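Local coordinates for protein thioesterase (Streptomyces sp. WAC02707, PDB 6VAP) that probably hydrolyses unwanted acyl groups from the carrier domains of the borrelidin polyketide synthase, as expected of a type II editing thioesterase, at residues T137-S142 with D177-E182; D11-Q16 with Q62-E67; I196-G201 with G221-D226. All blocks are in the same frame, centred on the assembly; numbering follows the deposited sequence.

How the contacts relate
The three contacts illustrate how an alpha/beta-hydrolase fold is secured at its margins. Along the chain they come in series: contact 2 closes first, contact 1 follows, contact 3 is last. Contacts 2 and 3 reach the two outermost strands of one mixed sheet, 14-15 and 223-228, on opposite sides of the chain's centre, their own centres about 30 Å apart. Contact 1 belongs to the largely helical region between strands 120-124 and 196-201; its helix 167-182 leads on to the strand used in contact 3. The centre of contact 1 lies about 22 Å from that of contact 2 and about 26 Å from that of contact 3. None touches another: the two sheet edges and the helical region are joined by three separate sets of bonds.

Contact 1: T137-S142 with D177-E182; sequences TVHLLS and DYRAAE
Glu182 OE1 is gripped by two donors of one residue, the ring nitrogen His139 ND1 at 2.7 Å and the backbone His139 N at 3.0 Å. This histidine-carboxylate pair ties the last turn of helix 167-182 to the short 3-10 segment ahead of helix 143-149, in the helical insertion that type II thioesterases of the alpha/beta-hydrolase fold commonly use as a lid. The backbone N-H meets OE1 on its syn lone pair, whereas the ring N-H, nearly in its own ring plane, descends on the oxygen 52° out of the carboxylate plane. Glu182 OE2 takes Val138 N at 2.9 Å, also through its syn lone pair, and the carboxylate is thereby fixed against rotation. His139 can supply both its donors because CG sits between the backbone N and the carbonyl carbon (chi1 69°), which turns ND1 back toward the same oxygen as its own N-H. The other side of the imidazole stands upright on Arg179, its CD2 3.2 Å from CZ over the centre of the guanidinium, with the planes 84° apart. Val138 CG1 lies over one face of Tyr178, 3.7 Å from CD1, in a CH-pi contact. Arg175 adds hydrogen bonds to the carbonyls of His139 and Leu141. At the far end of the imidazole, a water sits 2.9 Å from His139 NE2 and accepts from Arg179 NH1.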
ATOM      1  N   THR A 137      -9.530 -15.201   9.546  1.00 33.14           N
ATOM      2  CA  THR A 137      -9.054 -15.832  10.778  1.00 47.82           C
ATOM      3  C   THR A 137      -7.574 -16.195  10.717  1.00 42.17           C
ATOM      4  O   THR A 137      -7.061 -16.802  11.660  1.00 32.23           O
ATOM      5  CB  THR A 137      -9.876 -17.093  11.109  1.00 59.86           C
ATOM      6  OG1 THR A 137      -9.543 -18.127  10.185  1.00 51.91           O
ATOM      7  CG2 THR A 137     -11.368 -16.811  11.025  1.00 72.31           C
ATOM      8  N   VAL A 138      -6.871 -15.833   9.647  1.00 36.42           N
ATOM      9  CA  VAL A 138      -5.458 -16.195   9.535  1.00 35.26           C
ATOM     10  C   VAL A 138      -4.670 -15.663  10.729  1.00 35.31           C
ATOM     11  O   VAL A 138      -3.757 -16.322  11.236  1.00 40.00           O
ATOM     12  CB  VAL A 138      -4.880 -15.692   8.197  1.00 30.99           C
ATOM     13  CG1 VAL A 138      -3.399 -15.698   8.227  1.00 33.64           C
ATOM     14  CG2 VAL A 138      -5.401 -16.562   7.054  1.00 43.38           C
ATOM     15  N   HIS A 139      -5.000 -14.462  11.190  1.00 29.84           N
ATOM     16  CA  HIS A 139      -4.301 -13.875  12.324  1.00 28.64           C
ATOM     17  C   HIS A 139      -4.568 -14.613  13.627  1.00 31.01           C
ATOM     18  O   HIS A 139      -3.837 -14.398  14.590  1.00 34.10           O
ATOM     19  CB  HIS A 139      -4.674 -12.400  12.498  1.00 28.21           C
ATOM     20  CG  HIS A 139      -6.084 -12.168  12.943  1.00 29.47           C
ATOM     21  ND1 HIS A 139      -7.163 -12.342  12.105  1.00 32.15           N
ATOM     22  CD2 HIS A 139      -6.597 -11.783  14.137  1.00 31.53           C
ATOM     23  CE1 HIS A 139      -8.277 -12.057  12.760  1.00 40.29           C
ATOM     24  NE2 HIS A 139      -7.961 -11.707  13.994  1.00 32.42           N
ATOM     25  N   LEU A 140      -5.594 -15.452  13.690  1.00 32.38           N
ATOM     26  CA  LEU A 140      -5.947 -16.198  14.886  1.00 35.18           C
ATOM     27  C   LEU A 140      -5.353 -17.596  14.918  1.00 36.11           C
ATOM     28  O   LEU A 140      -5.524 -18.296  15.917  1.00 38.71           O
ATOM     29  CB  LEU A 140      -7.474 -16.298  15.001  1.00 36.95           C
ATOM     30  CG  LEU A 140      -8.215 -14.968  15.041  1.00 39.41           C
ATOM     31  CD1 LEU A 140      -9.727 -15.175  14.968  1.00 39.00           C
ATOM     32  CD2 LEU A 140      -7.831 -14.177  16.279  1.00 38.75           C
ATOM     33  N   LEU A 141      -4.651 -18.018  13.873  1.00 34.48           N
ATOM     34  CA  LEU A 141      -4.081 -19.360  13.857  1.00 42.74           C
ATOM     35  C   LEU A 141      -2.943 -19.504  14.865  1.00 48.94           C
ATOM     36  O   LEU A 141      -2.276 -18.535  15.228  1.00 45.36           O
ATOM     37  CB  LEU A 141      -3.552 -19.699  12.470  1.00 39.86           C
ATOM     38  CG  LEU A 141      -4.542 -19.619  11.308  1.00 49.71           C
ATOM     39  CD1 LEU A 141      -3.796 -19.472   9.990  1.00 40.36           C
ATOM     40  CD2 LEU A 141      -5.431 -20.836  11.304  1.00 47.92           C
ATOM     41  N   SER A 142      -2.738 -20.734  15.327  1.00 49.60           N
ATOM     42  CA  SER A 142      -1.603 -21.041  16.178  1.00 51.21           C
ATOM     43  C   SER A 142      -0.301 -20.720  15.451  1.00 51.01           C
ATOM     44  O   SER A 142      -0.258 -20.582  14.225  1.00 47.26           O
ATOM     45  CB  SER A 142      -1.613 -22.518  16.573  1.00 48.66           C
ATOM     46  OG  SER A 142      -1.006 -23.312  15.574  1.00 49.00           O
ATOM     47  N   ASP A 177       0.179  -7.780  11.099  1.00 23.33           N
ATOM     48  CA  ASP A 177      -0.202  -7.250   9.789  1.00 24.93           C
ATOM     49  C   ASP A 177      -1.488  -7.903   9.295  1.00 23.22           C
ATOM     50  O   ASP A 177      -2.405  -7.235   8.802  1.00 22.19           O
ATOM     51  CB  ASP A 177       0.925  -7.501   8.774  1.00 26.26           C
ATOM     52  CG  ASP A 177       2.087  -6.537   8.904  1.00 41.91           C
ATOM     53  OD1 ASP A 177       1.994  -5.582   9.686  1.00 41.82           O
ATOM     54  OD2 ASP A 177       3.114  -6.765   8.215  1.00 44.45           O
ATOM     55  N   TYR A 178      -1.547  -9.226   9.370  1.00 21.68           N
ATOM     56  CA  TYR A 178      -2.769  -9.913   8.974  1.00 21.74           C
ATOM     57  C   TYR A 178      -3.946  -9.480   9.834  1.00 21.82           C
ATOM     58  O   TYR A 178      -5.054  -9.256   9.323  1.00 25.97           O
ATOM     59  CB  TYR A 178      -2.553 -11.424   9.034  1.00 29.08           C
ATOM     60  CG  TYR A 178      -2.080 -11.988   7.692  1.00 39.07           C
ATOM     61  CD1 TYR A 178      -2.988 -12.381   6.706  1.00 47.02           C
ATOM     62  CD2 TYR A 178      -0.733 -12.124   7.422  1.00 49.12           C
ATOM     63  CE1 TYR A 178      -2.555 -12.895   5.491  1.00 51.19           C
ATOM     64  CE2 TYR A 178      -0.283 -12.633   6.204  1.00 47.32           C
ATOM     65  CZ  TYR A 178      -1.198 -13.019   5.251  1.00 54.01           C
ATOM     66  OH  TYR A 178      -0.752 -13.528   4.052  1.00 57.89           O
ATOM     67  N   ARG A 179      -3.737  -9.389  11.143  1.00 24.91           N
ATOM     68  CA  ARG A 179      -4.803  -8.922  12.010  1.00 26.39           C
ATOM     69  C   ARG A 179      -5.324  -7.586  11.496  1.00 24.68           C
ATOM     70  O   ARG A 179      -6.536  -7.366  11.417  1.00 28.98           O
ATOM     71  CB  ARG A 179      -4.289  -8.807  13.452  1.00 38.40           C
ATOM     72  CG  ARG A 179      -5.244  -8.102  14.417  1.00 50.53           C
ATOM     73  CD  ARG A 179      -4.744  -8.167  15.854  1.00 63.13           C
ATOM     74  NE  ARG A 179      -4.881  -9.501  16.414  1.00 73.07           N
ATOM     75  CZ  ARG A 179      -6.034 -10.027  16.805  1.00 89.41           C
ATOM     76  NH1 ARG A 179      -7.155  -9.324  16.697  1.00 87.39           N
ATOM     77  NH2 ARG A 179      -6.062 -11.261  17.299  1.00 98.76           N
ATOM     78  N   ALA A 180      -4.411  -6.683  11.119  1.00 22.71           N
ATOM     79  CA  ALA A 180      -4.821  -5.372  10.651  1.00 34.89           C
ATOM     80  C   ALA A 180      -5.625  -5.510   9.378  1.00 29.01           C
ATOM     81  O   ALA A 180      -6.651  -4.838   9.232  1.00 27.87           O
ATOM     82  CB  ALA A 180      -3.595  -4.484  10.435  1.00 22.24           C
ATOM     83  N   ALA A 181      -5.169  -6.380   8.447  1.00 26.75           N
ATOM     84  CA  ALA A 181      -5.882  -6.591   7.185  1.00 29.83           C
ATOM     85  C   ALA A 181      -7.260  -7.202   7.412  1.00 23.76           C
ATOM     86  O   ALA A 181      -8.222  -6.861   6.716  1.00 23.01           O
ATOM     87  CB  ALA A 181      -5.067  -7.499   6.248  1.00 18.78           C
ATOM     88  N   GLU A 182      -7.364  -8.151   8.330  1.00 23.28           N
ATOM     89  CA  GLU A 182      -8.591  -8.921   8.480  1.00 31.82           C
ATOM     90  C   GLU A 182      -9.617  -8.279   9.407  1.00 30.91           C
ATOM     91  O   GLU A 182     -10.808  -8.544   9.252  1.00 25.31           O
ATOM     92  CB  GLU A 182      -8.256 -10.329   8.986  1.00 31.01           C
ATOM     93  CG  GLU A 182      -7.740 -11.230   7.921  1.00 32.90           C
ATOM     94  CD  GLU A 182      -7.200 -12.556   8.471  1.00 43.35           C
ATOM     95  OE1 GLU A 182      -6.439 -12.511   9.467  1.00 43.47           O
ATOM     96  OE2 GLU A 182      -7.540 -13.638   7.910  1.00 51.30           O
TER
HETATM   97  O   HOH W   1      -9.646 -10.789  16.207  1.00 25.19           O
HETATM   98  O   HOH W   2      -3.995 -12.698  16.895  1.00 38.95           O

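Contact 2: D11-Q16 with Q62-E67; sequences DVWIRQ and QDRRAE
Arg15 and Asp63 form an end-on, two-nitrogen salt bridge, NH1 to OD1 at 2.9 Å and NH2 to OD2 at 2.7 Å, which joins the outermost strand 14-15 of the alpha/beta-hydrolase sheet to the loop after strand 52-56. The two flat groups are not coplanar, their planes lying 55° apart; OD2 is met on its syn lone pair, OD1 from above the carboxylate plane. Within its own segment Arg15 NH2 also donates to Val12 O, which helps hold the guanidinium in place.

The second theme is cation-pi packing. Arg64 CZ stands 4.2 Å from the centre of the five-membered ring of Trp13, over its face. The guanidinium is turned edge-on, the planes 78° apart, and NH1 dips toward the indole.

Further hydrogen bonds fix that pose. Glu67, at the end of the type I turn from Arg64, grips Arg64 side-on through NE and NH2, while Gln57 O accepts from NH1. Arg64 bends at chi3 (74°), which swings the group across from the turn to the indole.

A van der Waals contact completes the set: Val12 CG2 lies over one face of the same guanidinium, toward its rim, 3.2 Å from Arg64 NE.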
ATOM      1  N   ASP A  11      13.974   8.025   7.589  1.00 54.03           N
ATOM      2  CA  ASP A  11      13.686   7.935   9.011  1.00 41.19           C
ATOM      3  C   ASP A  11      13.199   6.514   9.311  1.00 40.46           C
ATOM      4  O   ASP A  11      13.235   5.621   8.457  1.00 35.09           O
ATOM      5  CB  ASP A  11      12.664   9.000   9.427  1.00 53.15           C
ATOM      6  CG  ASP A  11      11.391   8.956   8.599  1.00 53.65           C
ATOM      7  OD1 ASP A  11      10.748   7.896   8.553  1.00 56.27           O
ATOM      8  OD2 ASP A  11      11.038   9.988   7.995  1.00 58.11           O
ATOM      9  N   VAL A  12      12.748   6.305  10.549  1.00 37.54           N
ATOM     10  CA  VAL A  12      12.339   4.974  10.978  1.00 36.61           C
ATOM     11  C   VAL A  12      11.167   4.487  10.153  1.00 38.79           C
ATOM     12  O   VAL A  12      11.068   3.285   9.855  1.00 41.42           O
ATOM     13  CB  VAL A  12      12.012   4.984  12.486  1.00 46.46           C
ATOM     14  CG1 VAL A  12      10.713   5.732  12.757  1.00 48.83           C
ATOM     15  CG2 VAL A  12      11.923   3.562  13.015  1.00 42.60           C
ATOM     16  N   TRP A  13      10.283   5.401   9.740  1.00 30.40           N
ATOM     17  CA  TRP A  13       9.093   4.997   8.994  1.00 29.09           C
ATOM     18  C   TRP A  13       9.290   4.993   7.478  1.00 19.66           C
ATOM     19  O   TRP A  13       8.759   4.130   6.773  1.00 22.23           O
ATOM     20  CB  TRP A  13       7.914   5.935   9.315  1.00 31.54           C
ATOM     21  CG  TRP A  13       7.236   5.664  10.601  1.00 21.23           C
ATOM     22  CD1 TRP A  13       7.475   6.272  11.819  1.00 24.21           C
ATOM     23  CD2 TRP A  13       6.125   4.796  10.793  1.00 23.90           C
ATOM     24  NE1 TRP A  13       6.610   5.765  12.768  1.00 37.17           N
ATOM     25  CE2 TRP A  13       5.749   4.892  12.157  1.00 38.07           C
ATOM     26  CE3 TRP A  13       5.384   3.971   9.940  1.00 24.85           C
ATOM     27  CZ2 TRP A  13       4.714   4.149  12.693  1.00 41.91           C
ATOM     28  CZ3 TRP A  13       4.342   3.235  10.486  1.00 32.61           C
ATOM     29  CH2 TRP A  13       4.033   3.323  11.847  1.00 31.34           C
ATOM     30  N   ILE A  14      10.018   5.969   6.960  1.00 35.09           N
ATOM     31  CA  ILE A  14      10.016   6.284   5.536  1.00 27.34           C
ATOM     32  C   ILE A  14      11.406   6.043   4.994  1.00 26.70           C
ATOM     33  O   ILE A  14      12.349   6.735   5.388  1.00 24.38           O
ATOM     34  CB  ILE A  14       9.575   7.732   5.270  1.00 38.57           C
ATOM     35  CG1 ILE A  14       8.146   7.936   5.822  1.00 49.56           C
ATOM     36  CG2 ILE A  14       9.640   8.025   3.781  1.00 38.18           C
ATOM     37  CD1 ILE A  14       7.697   9.361   5.869  1.00 49.07           C
ATOM     38  N   ARG A  15      11.530   5.098   4.067  1.00 30.15           N
ATOM     39  CA  ARG A  15      12.818   4.726   3.496  1.00 32.35           C
ATOM     40  C   ARG A  15      12.898   5.280   2.077  1.00 22.87           C
ATOM     41  O   ARG A  15      12.063   4.955   1.225  1.00 27.00           O
ATOM     42  CB  ARG A  15      12.997   3.207   3.499  1.00 29.02           C
ATOM     43  CG  ARG A  15      12.750   2.546   4.859  1.00 27.85           C
ATOM     44  CD  ARG A  15      13.770   3.044   5.895  1.00 38.41           C
ATOM     45  NE  ARG A  15      13.303   2.804   7.258  1.00 32.10           N
ATOM     46  CZ  ARG A  15      13.657   1.768   8.010  1.00 37.17           C
ATOM     47  NH1 ARG A  15      14.489   0.856   7.530  1.00 39.14           N
ATOM     48  NH2 ARG A  15      13.173   1.655   9.245  1.00 38.15           N
ATOM     49  N   GLN A  16      13.904   6.101   1.824  1.00 22.12           N
ATOM     50  CA  GLN A  16      14.172   6.696   0.516  1.00 42.35           C
ATOM     51  C   GLN A  16      15.419   6.002  -0.019  1.00 28.63           C
ATOM     52  O   GLN A  16      16.540   6.288   0.414  1.00 28.30           O
ATOM     53  CB  GLN A  16      14.370   8.202   0.670  1.00 55.68           C
ATOM     54  CG  GLN A  16      14.602   8.945  -0.636  1.00 71.04           C
ATOM     55  CD  GLN A  16      14.878  10.420  -0.429  1.00 78.01           C
ATOM     56  OE1 GLN A  16      15.077  10.866   0.690  1.00 78.53           O
ATOM     57  NE2 GLN A  16      14.891  11.179  -1.508  1.00 86.23           N
ATOM     58  N   GLN A  62      12.525  -6.349  10.373  1.00 44.06           N
ATOM     59  CA  GLN A  62      13.886  -5.944  10.043  1.00 48.26           C
ATOM     60  C   GLN A  62      14.459  -5.059  11.140  1.00 33.43           C
ATOM     61  O   GLN A  62      14.591  -5.500  12.280  1.00 39.97           O
ATOM     62  CB  GLN A  62      13.921  -5.248   8.684  1.00 40.74           C
ATOM     63  CG  GLN A  62      13.348  -6.118   7.545  1.00 45.16           C
ATOM     64  CD  GLN A  62      13.340  -5.385   6.210  1.00 43.94           C
ATOM     65  OE1 GLN A  62      13.285  -4.166   6.162  1.00 39.60           O
ATOM     66  NE2 GLN A  62      13.397  -6.141   5.118  1.00 47.77           N
ATOM     67  N   ASP A  63      14.848  -3.831  10.810  1.00 31.96           N
ATOM     68  CA  ASP A  63      15.486  -2.966  11.792  1.00 33.35           C
ATOM     69  C   ASP A  63      14.501  -2.518  12.857  1.00 36.82           C
ATOM     70  O   ASP A  63      14.938  -2.049  13.911  1.00 37.59           O
ATOM     71  CB  ASP A  63      16.093  -1.740  11.108  1.00 53.52           C
ATOM     72  CG  ASP A  63      15.046  -0.906  10.392  1.00 43.83           C
ATOM     73  OD1 ASP A  63      14.507  -1.377   9.373  1.00 36.63           O
ATOM     74  OD2 ASP A  63      14.771   0.208  10.856  1.00 41.52           O
ATOM     75  N   ARG A  64      13.188  -2.635  12.609  1.00 38.89           N
ATOM     76  CA  ARG A  64      12.164  -2.313  13.600  1.00 32.28           C
ATOM     77  C   ARG A  64      11.631  -3.548  14.339  1.00 31.59           C
ATOM     78  O   ARG A  64      10.553  -3.490  14.938  1.00 36.43           O
ATOM     79  CB  ARG A  64      11.007  -1.575  12.921  1.00 41.05           C
ATOM     80  CG  ARG A  64      11.424  -0.376  12.098  1.00 31.89           C
ATOM     81  CD  ARG A  64      10.246   0.454  11.726  1.00 33.01           C
ATOM     82  NE  ARG A  64       9.742   1.218  12.861  1.00 31.39           N
ATOM     83  CZ  ARG A  64       8.743   2.096  12.826  1.00 29.65           C
ATOM     84  NH1 ARG A  64       8.054   2.294  11.715  1.00 30.32           N
ATOM     85  NH2 ARG A  64       8.386   2.725  13.946  1.00 48.86           N
ATOM     86  N   ARG A  65      12.350  -4.672  14.294  1.00 44.58           N
ATOM     87  CA  ARG A  65      11.823  -5.903  14.880  1.00 53.13           C
ATOM     88  C   ARG A  65      11.568  -5.745  16.372  1.00 52.20           C
ATOM     89  O   ARG A  65      10.637  -6.349  16.912  1.00 48.55           O
ATOM     90  CB  ARG A  65      12.782  -7.064  14.619  1.00 56.88           C
ATOM     91  CG  ARG A  65      12.082  -8.347  14.227  1.00 88.52           C
ATOM     92  CD  ARG A  65      13.082  -9.440  13.861  1.00112.62           C
ATOM     93  NE  ARG A  65      13.032  -9.770  12.435  1.00126.75           N
ATOM     94  CZ  ARG A  65      14.009  -9.523  11.564  1.00138.55           C
ATOM     95  NH1 ARG A  65      15.136  -8.937  11.956  1.00145.13           N
ATOM     96  NH2 ARG A  65      13.858  -9.864  10.290  1.00140.84           N
ATOM     97  N   ALA A  66      12.377  -4.942  17.057  1.00 44.31           N
ATOM     98  CA  ALA A  66      12.179  -4.759  18.492  1.00 48.07           C
ATOM     99  C   ALA A  66      10.865  -4.037  18.785  1.00 53.48           C
ATOM    100  O   ALA A  66      10.240  -4.283  19.827  1.00 54.89           O
ATOM    101  CB  ALA A  66      13.351  -3.984  19.098  1.00 42.88           C
ATOM    102  N   GLU A  67      10.418  -3.163  17.885  1.00 37.13           N
ATOM    103  CA  GLU A  67       9.170  -2.448  18.115  1.00 46.89           C
ATOM    104  C   GLU A  67       7.985  -3.400  18.030  1.00 39.38           C
ATOM    105  O   GLU A  67       7.956  -4.316  17.210  1.00 38.35           O
ATOM    106  CB  GLU A  67       9.019  -1.308  17.107  1.00 45.63           C
ATOM    107  CG  GLU A  67      10.224  -0.362  17.102  1.00 50.88           C
ATOM    108  CD  GLU A  67      10.002   0.859  16.226  1.00 47.87           C
ATOM    109  OE1 GLU A  67       8.974   1.546  16.434  1.00 45.20           O
ATOM    110  OE2 GLU A  67      10.860   1.119  15.330  1.00 40.73           O
TER
HETATM  111  O   HOH W   3       6.818   4.716  15.916  1.00 42.18           O

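Contact 3: I196-G201 with G221-D226; sequences IHALTG and GPFTLD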
ATOM      1  N   ILE A 196      -8.405   7.224  -8.767  1.00 22.13           N
ATOM      2  CA  ILE A 196      -8.113   5.927  -8.192  1.00 20.22           C
ATOM      3  C   ILE A 196      -7.870   4.963  -9.337  1.00 20.00           C
ATOM      4  O   ILE A 196      -8.664   4.882 -10.280  1.00 20.64           O
ATOM      5  CB  ILE A 196      -9.252   5.422  -7.297  1.00 19.13           C
ATOM      6  CG1 ILE A 196      -9.316   6.231  -6.003  1.00 25.44           C
ATOM      7  CG2 ILE A 196      -8.985   3.902  -6.925  1.00 17.64           C
ATOM      8  CD1 ILE A 196     -10.394   5.800  -5.028  1.00 28.30           C
ATOM      9  N   HIS A 197      -6.740   4.280  -9.295  1.00 19.60           N
ATOM     10  CA  HIS A 197      -6.395   3.279 -10.293  1.00 19.55           C
ATOM     11  C   HIS A 197      -6.246   1.959  -9.558  1.00 21.76           C
ATOM     12  O   HIS A 197      -5.359   1.804  -8.716  1.00 19.99           O
ATOM     13  CB  HIS A 197      -5.116   3.621 -11.069  1.00 21.24           C
ATOM     14  CG  HIS A 197      -4.914   2.769 -12.293  1.00 31.71           C
ATOM     15  ND1 HIS A 197      -4.192   3.191 -13.389  1.00 34.89           N
ATOM     16  CD2 HIS A 197      -5.344   1.516 -12.599  1.00 35.76           C
ATOM     17  CE1 HIS A 197      -4.186   2.245 -14.311  1.00 37.32           C
ATOM     18  NE2 HIS A 197      -4.870   1.212 -13.854  1.00 40.92           N
ATOM     19  N   ALA A 198      -7.101   1.009  -9.875  1.00 25.33           N
ATOM     20  CA  ALA A 198      -7.101  -0.274  -9.207  1.00 16.89           C
ATOM     21  C   ALA A 198      -6.412  -1.289 -10.103  1.00 21.34           C
ATOM     22  O   ALA A 198      -6.543  -1.250 -11.332  1.00 18.42           O
ATOM     23  CB  ALA A 198      -8.527  -0.691  -8.913  1.00 15.84           C
ATOM     24  N   LEU A 199      -5.685  -2.207  -9.484  1.00 17.61           N
ATOM     25  CA  LEU A 199      -4.915  -3.217 -10.198  1.00 27.00           C
ATOM     26  C   LEU A 199      -5.155  -4.562  -9.527  1.00 23.12           C
ATOM     27  O   LEU A 199      -5.044  -4.674  -8.300  1.00 19.46           O
ATOM     28  CB  LEU A 199      -3.425  -2.881 -10.196  1.00 26.52           C
ATOM     29  CG  LEU A 199      -3.081  -1.428 -10.497  1.00 38.39           C
ATOM     30  CD1 LEU A 199      -1.639  -1.194 -10.159  1.00 29.75           C
ATOM     31  CD2 LEU A 199      -3.341  -1.055 -11.953  1.00 28.44           C
ATOM     32  N   THR A 200      -5.515  -5.573 -10.316  1.00 19.30           N
ATOM     33  CA  THR A 200      -5.910  -6.846  -9.733  1.00 16.75           C
ATOM     34  C   THR A 200      -5.466  -7.985 -10.645  1.00 17.67           C
ATOM     35  O   THR A 200      -5.246  -7.799 -11.839  1.00 19.51           O
ATOM     36  CB  THR A 200      -7.434  -6.853  -9.465  1.00 26.25           C
ATOM     37  OG1 THR A 200      -7.771  -7.976  -8.635  1.00 47.86           O
ATOM     38  CG2 THR A 200      -8.221  -6.901 -10.781  1.00 27.37           C
ATOM     39  N   GLY A 201      -5.320  -9.163 -10.066  1.00 20.00           N
ATOM     40  CA  GLY A 201      -5.071 -10.358 -10.831  1.00 20.55           C
ATOM     41  C   GLY A 201      -6.369 -11.063 -11.172  1.00 19.60           C
ATOM     42  O   GLY A 201      -7.315 -11.038 -10.423  1.00 23.09           O
ATOM     43  N   GLY A 221     -13.355  11.498  -8.424  1.00 29.73           N
ATOM     44  CA  GLY A 221     -12.448  11.651  -9.532  1.00 31.63           C
ATOM     45  C   GLY A 221     -12.489  10.454 -10.469  1.00 33.75           C
ATOM     46  O   GLY A 221     -13.309   9.540 -10.338  1.00 29.86           O
ATOM     47  N   PRO A 222     -11.613  10.457 -11.462  1.00 30.88           N
ATOM     48  CA  PRO A 222     -11.638   9.383 -12.464  1.00 44.07           C
ATOM     49  C   PRO A 222     -11.188   8.057 -11.871  1.00 34.46           C
ATOM     50  O   PRO A 222     -10.363   8.008 -10.955  1.00 27.61           O
ATOM     51  CB  PRO A 222     -10.662   9.867 -13.542  1.00 57.18           C
ATOM     52  CG  PRO A 222      -9.757  10.844 -12.845  1.00 54.64           C
ATOM     53  CD  PRO A 222     -10.560  11.454 -11.700  1.00 33.83           C
ATOM     54  N   PHE A 223     -11.758   6.973 -12.400  1.00 35.87           N
ATOM     55  CA  PHE A 223     -11.447   5.626 -11.950  1.00 27.43           C
ATOM     56  C   PHE A 223     -11.022   4.749 -13.124  1.00 27.70           C
ATOM     57  O   PHE A 223     -11.604   4.790 -14.211  1.00 28.99           O
ATOM     58  CB  PHE A 223     -12.629   4.986 -11.245  1.00 29.07           C
ATOM     59  CG  PHE A 223     -12.373   3.550 -10.846  1.00 32.39           C
ATOM     60  CD1 PHE A 223     -11.614   3.266  -9.758  1.00 21.32           C
ATOM     61  CD2 PHE A 223     -12.876   2.504 -11.593  1.00 26.48           C
ATOM     62  CE1 PHE A 223     -11.320   1.910  -9.380  1.00 18.75           C
ATOM     63  CE2 PHE A 223     -12.609   1.172 -11.249  1.00 20.52           C
ATOM     64  CZ  PHE A 223     -11.854   0.885 -10.147  1.00 30.04           C
ATOM     65  N   THR A 224     -10.000   3.943 -12.905  1.00 27.01           N
ATOM     66  CA  THR A 224      -9.547   3.002 -13.918  1.00 24.51           C
ATOM     67  C   THR A 224      -9.205   1.703 -13.205  1.00 25.44           C
ATOM     68  O   THR A 224      -8.704   1.711 -12.078  1.00 25.45           O
ATOM     69  CB  THR A 224      -8.335   3.538 -14.723  1.00 41.77           C
ATOM     70  OG1 THR A 224      -7.282   3.918 -13.831  1.00 49.36           O
ATOM     71  CG2 THR A 224      -8.736   4.760 -15.555  1.00 47.10           C
ATOM     72  N   LEU A 225      -9.527   0.590 -13.842  1.00 32.09           N
ATOM     73  CA  LEU A 225      -9.238  -0.728 -13.311  1.00 29.66           C
ATOM     74  C   LEU A 225      -8.502  -1.518 -14.373  1.00 28.13           C
ATOM     75  O   LEU A 225      -8.982  -1.627 -15.509  1.00 24.88           O
ATOM     76  CB  LEU A 225     -10.501  -1.458 -12.928  1.00 38.83           C
ATOM     77  CG  LEU A 225     -10.351  -2.927 -12.537  1.00 61.58           C
ATOM     78  CD1 LEU A 225      -9.466  -3.095 -11.324  1.00 66.31           C
ATOM     79  CD2 LEU A 225     -11.726  -3.548 -12.284  1.00 74.01           C
ATOM     80  N   ASP A 226      -7.343  -2.073 -14.006  1.00 19.75           N
ATOM     81  CA  ASP A 226      -6.530  -2.882 -14.910  1.00 20.76           C
ATOM     82  C   ASP A 226      -6.391  -4.267 -14.304  1.00 24.82           C
ATOM     83  O   ASP A 226      -6.057  -4.380 -13.120  1.00 20.81           O
ATOM     84  CB  ASP A 226      -5.126  -2.291 -15.137  1.00 25.24           C
ATOM     85  CG  ASP A 226      -5.087  -1.293 -16.275  1.00 37.73           C
ATOM     86  OD1 ASP A 226      -5.490  -1.657 -17.413  1.00 52.10           O
ATOM     87  OD2 ASP A 226      -4.628  -0.156 -16.057  1.00 40.62           O
TER
HETATM   88  O   HOH W   4      -7.602   6.556 -12.796  1.00 29.12           O
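The imidazole of His197 has Thr224 over one face and Asp226 at its edge. Thr224 OG1 hangs above the ring centre, 3.0 Å from His197 CG, and Thr224 CB makes a CH-pi contact with the same face. At the edge, His197 NE2 donates to Asp226 OD2 at 2.6 Å, nearly in the ring plane but reaching the oxygen on its anti side. The histidine gets there by leaning across to the neighbouring strand, with CG anti to the backbone N (chi1 -167°). The phenyl of Phe223, among the side chains of the other sheet face, has Ile196 CG2 at its edge, 3.9 Å from CD1. On that face Ala198 CB is wedged between Phe223 CE1 and Leu225 CD1, the latter 3.5 Å away, and helix 209-213 packs against both larger residues.

Between these two sets of side chains runs a parallel ladder, the last pair of strands in the sheet, linked by a beta-alpha-beta connection through helix 209-213. Pro222, Thr224 and Asp226 exchange backbone hydrogen bonds with Ile196, Ala198 and Thr200; Ala198 N to Thr224 O, at 2.8 Å, is the shortest of the five. A water bridges Ile196 O and Thr224 OG1.

His249, from helix 239-250, is hydrogen-bonded to His197 ND1. With both ring nitrogens engaged, the rotation of His197 is fixed between a carboxylate and a second imidazole. The carboxylate of Asp226, accepting from NE2, would tend to favour a proton on that nitrogen and could stabilise positive charge on His197; the chain of bonds is a polar link from the edge strand to the covering helix.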